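Local structure of phosphatidylinositol-specific phospholipase C (Listeria monocytogenes, 2PLC) at residues Q5-L10 against P97-I102. The protein belongs to the phosphatidylinositol-specific phospholipase C family and has the alpha/beta-barrel architecture of the TIM-barrel clan. Numbering follows the deposited sequence.
Sequences QWMSAL and PKETII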
loop_
_atom_site.group_PDB
_atom_site.type_symbol
_atom_site.label_atom_id
_atom_site.label_comp_id
_atom_site.label_asym_id
_atom_site.label_seq_id
_atom_site.Cartn_x
_atom_site.Cartn_y
_atom_site.Cartn_z
ATOM N N GLN A 5 16.643 3.356 0.100
ATOM C CA GLN A 5 16.862 2.842 -1.251
ATOM C C GLN A 5 17.055 1.330 -1.267
ATOM O O GLN A 5 17.902 0.822 -1.996
ATOM C CB GLN A 5 18.090 3.507 -1.880
ATOM C CG GLN A 5 18.010 5.023 -1.968
ATOM C CD GLN A 5 19.154 5.630 -2.752
ATOM O OE1 GLN A 5 20.257 5.084 -2.791
ATOM N NE2 GLN A 5 18.892 6.767 -3.393
ATOM N N TRP A 6 16.247 0.609 -0.493
ATOM C CA TRP A 6 16.374 -0.846 -0.423
ATOM C C TRP A 6 16.044 -1.604 -1.705
ATOM O O TRP A 6 16.699 -2.600 -2.010
ATOM C CB TRP A 6 15.580 -1.418 0.758
ATOM C CG TRP A 6 14.067 -1.326 0.653
ATOM C CD1 TRP A 6 13.276 -0.274 1.034
ATOM C CD2 TRP A 6 13.170 -2.366 0.229
ATOM N NE1 TRP A 6 11.946 -0.600 0.888
ATOM C CE2 TRP A 6 11.851 -1.875 0.396
ATOM C CE3 TRP A 6 13.351 -3.665 -0.268
ATOM C CZ2 TRP A 6 10.723 -2.640 0.083
ATOM C CZ3 TRP A 6 12.230 -4.424 -0.578
ATOM C CH2 TRP A 6 10.930 -3.909 -0.401
ATOM N N MET A 7 15.059 -1.131 -2.467
ATOM C CA MET A 7 14.672 -1.805 -3.710
ATOM C C MET A 7 15.700 -1.676 -4.832
ATOM O O MET A 7 15.751 -2.516 -5.730
ATOM C CB MET A 7 13.312 -1.307 -4.208
ATOM C CG MET A 7 12.166 -1.569 -3.248
ATOM S SD MET A 7 10.596 -1.100 -3.946
ATOM C CE MET A 7 9.777 -2.660 -4.044
ATOM N N SER A 8 16.511 -0.625 -4.784
ATOM C CA SER A 8 17.532 -0.395 -5.801
ATOM C C SER A 8 18.582 -1.502 -5.782
ATOM O O SER A 8 19.219 -1.780 -6.798
ATOM C CB SER A 8 18.213 0.954 -5.572
ATOM O OG SER A 8 18.951 0.950 -4.367
ATOM N N ALA A 9 18.750 -2.132 -4.622
ATOM C CA ALA A 9 19.719 -3.209 -4.445
ATOM C C ALA A 9 19.194 -4.587 -4.871
ATOM O O ALA A 9 19.869 -5.603 -4.683
ATOM C CB ALA A 9 20.191 -3.246 -2.999
ATOM N N LEU A 10 17.994 -4.617 -5.443
ATOM C CA LEU A 10 17.390 -5.864 -5.897
ATOM C C LEU A 10 17.584 -6.006 -7.401
ATOM O O LEU A 10 17.776 -5.014 -8.104
ATOM C CB LEU A 10 15.894 -5.896 -5.554
ATOM C CG LEU A 10 15.474 -6.025 -4.086
ATOM C CD1 LEU A 10 13.964 -5.901 -3.973
ATOM C CD2 LEU A 10 15.947 -7.352 -3.512
ATOM N N PRO A 97 15.488 7.213 -7.592
ATOM C CA PRO A 97 14.982 6.700 -8.869
ATOM C C PRO A 97 14.892 5.195 -9.142
ATOM O O PRO A 97 14.365 4.800 -10.181
ATOM C CB PRO A 97 15.877 7.406 -9.883
ATOM C CG PRO A 97 17.177 7.455 -9.172
ATOM C CD PRO A 97 16.774 7.907 -7.795
ATOM N N LYS A 98 15.401 4.357 -8.244
ATOM C CA LYS A 98 15.325 2.914 -8.469
ATOM C C LYS A 98 14.212 2.245 -7.668
ATOM O O LYS A 98 13.916 1.069 -7.873
ATOM C CB LYS A 98 16.670 2.240 -8.181
ATOM C CG LYS A 98 17.774 2.554 -9.192
ATOM C CD LYS A 98 17.438 2.015 -10.575
ATOM C CE LYS A 98 18.540 2.323 -11.576
ATOM N NZ LYS A 98 18.209 1.809 -12.934
ATOM N N GLU A 99 13.589 3.006 -6.771
ATOM C CA GLU A 99 12.504 2.498 -5.938
ATOM C C GLU A 99 11.190 2.514 -6.702
ATOM O O GLU A 99 11.063 3.191 -7.717
ATOM C CB GLU A 99 12.351 3.351 -4.676
ATOM C CG GLU A 99 13.614 3.513 -3.855
ATOM C CD GLU A 99 14.210 2.195 -3.425
ATOM O OE1 GLU A 99 13.568 1.474 -2.640
ATOM O OE2 GLU A 99 15.333 1.886 -3.862
ATOM N N THR A 100 10.227 1.735 -6.222
ATOM C CA THR A 100 8.903 1.666 -6.830
ATOM C C THR A 100 7.867 1.710 -5.718
ATOM O O THR A 100 8.077 1.169 -4.631
ATOM C CB THR A 100 8.698 0.394 -7.699
ATOM O OG1 THR A 100 7.309 0.269 -8.049
ATOM C CG2 THR A 100 9.140 -0.851 -6.965
ATOM N N ILE A 101 6.756 2.382 -5.983
ATOM C CA ILE A 101 5.705 2.510 -4.992
ATOM C C ILE A 101 4.391 1.975 -5.517
ATOM O O ILE A 101 4.016 2.218 -6.663
ATOM C CB ILE A 101 5.562 3.982 -4.530
ATOM C CG1 ILE A 101 6.844 4.406 -3.815
ATOM C CG2 ILE A 101 4.350 4.161 -3.620
ATOM C CD1 ILE A 101 6.885 5.842 -3.417
ATOM N N ILE A 102 3.746 1.159 -4.693
ATOM C CA ILE A 102 2.458 0.584 -5.035
ATOM C C ILE A 102 1.465 1.449 -4.279
ATOM O O ILE A 102 1.585 1.621 -3.069
ATOM C CB ILE A 102 2.364 -0.874 -4.581
ATOM C CG1 ILE A 102 3.532 -1.668 -5.176
ATOM C CG2 ILE A 102 1.022 -1.469 -5.009
ATOM C CD1 ILE A 102 3.676 -3.053 -4.617
#
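The carboxylate of Glu-99 grips the backbone N-H groups of Met-7 and Ser-8. This fastens the N-terminal loop of the TIM-barrel-type fold to the chain entering strand 101-107. The Glu-99 chain starts with CG anti to the carbonyl carbon and bends at chi2 (-57°), which turns the carboxylate toward these two N-H groups. Met-7 N donates to Glu-99 OE1 over 3.0 Å, on the syn lone pair. Ser-8 N reaches Glu-99 OE2 over 2.9 Å, also from the syn side but 28° out of the carboxylate plane. The two bonds come from successive residues. Arg-59 forms a salt bridge with OE1, which is consistent with a charged, buried carboxylate. The Trp-6 ring and the carboxylate planes are 56° apart. Met-7 CG lies over the centre of the Trp-6 ring, 3.5 Å above its plane, and Glu-99 OE1 is on the same face, near the CD1 edge. Ser-8 OG folds back to Gln-5 O at 2.6 Å and closes the turn. Ser-8 CB presses against Lys-98 CB at 3.3 Å, a tight pair. Arg-149 ties the two segments together again, donating to the backbone oxygens of Met-7, Leu-10 and Lys-98. Farther along, the Met-7 side chain crosses Thr-100 at about a right angle. Its SD lies 3.4 Å from Thr-100 CG2 and accepts a weak hydrogen bond from Thr-100 N at 3.7 Å.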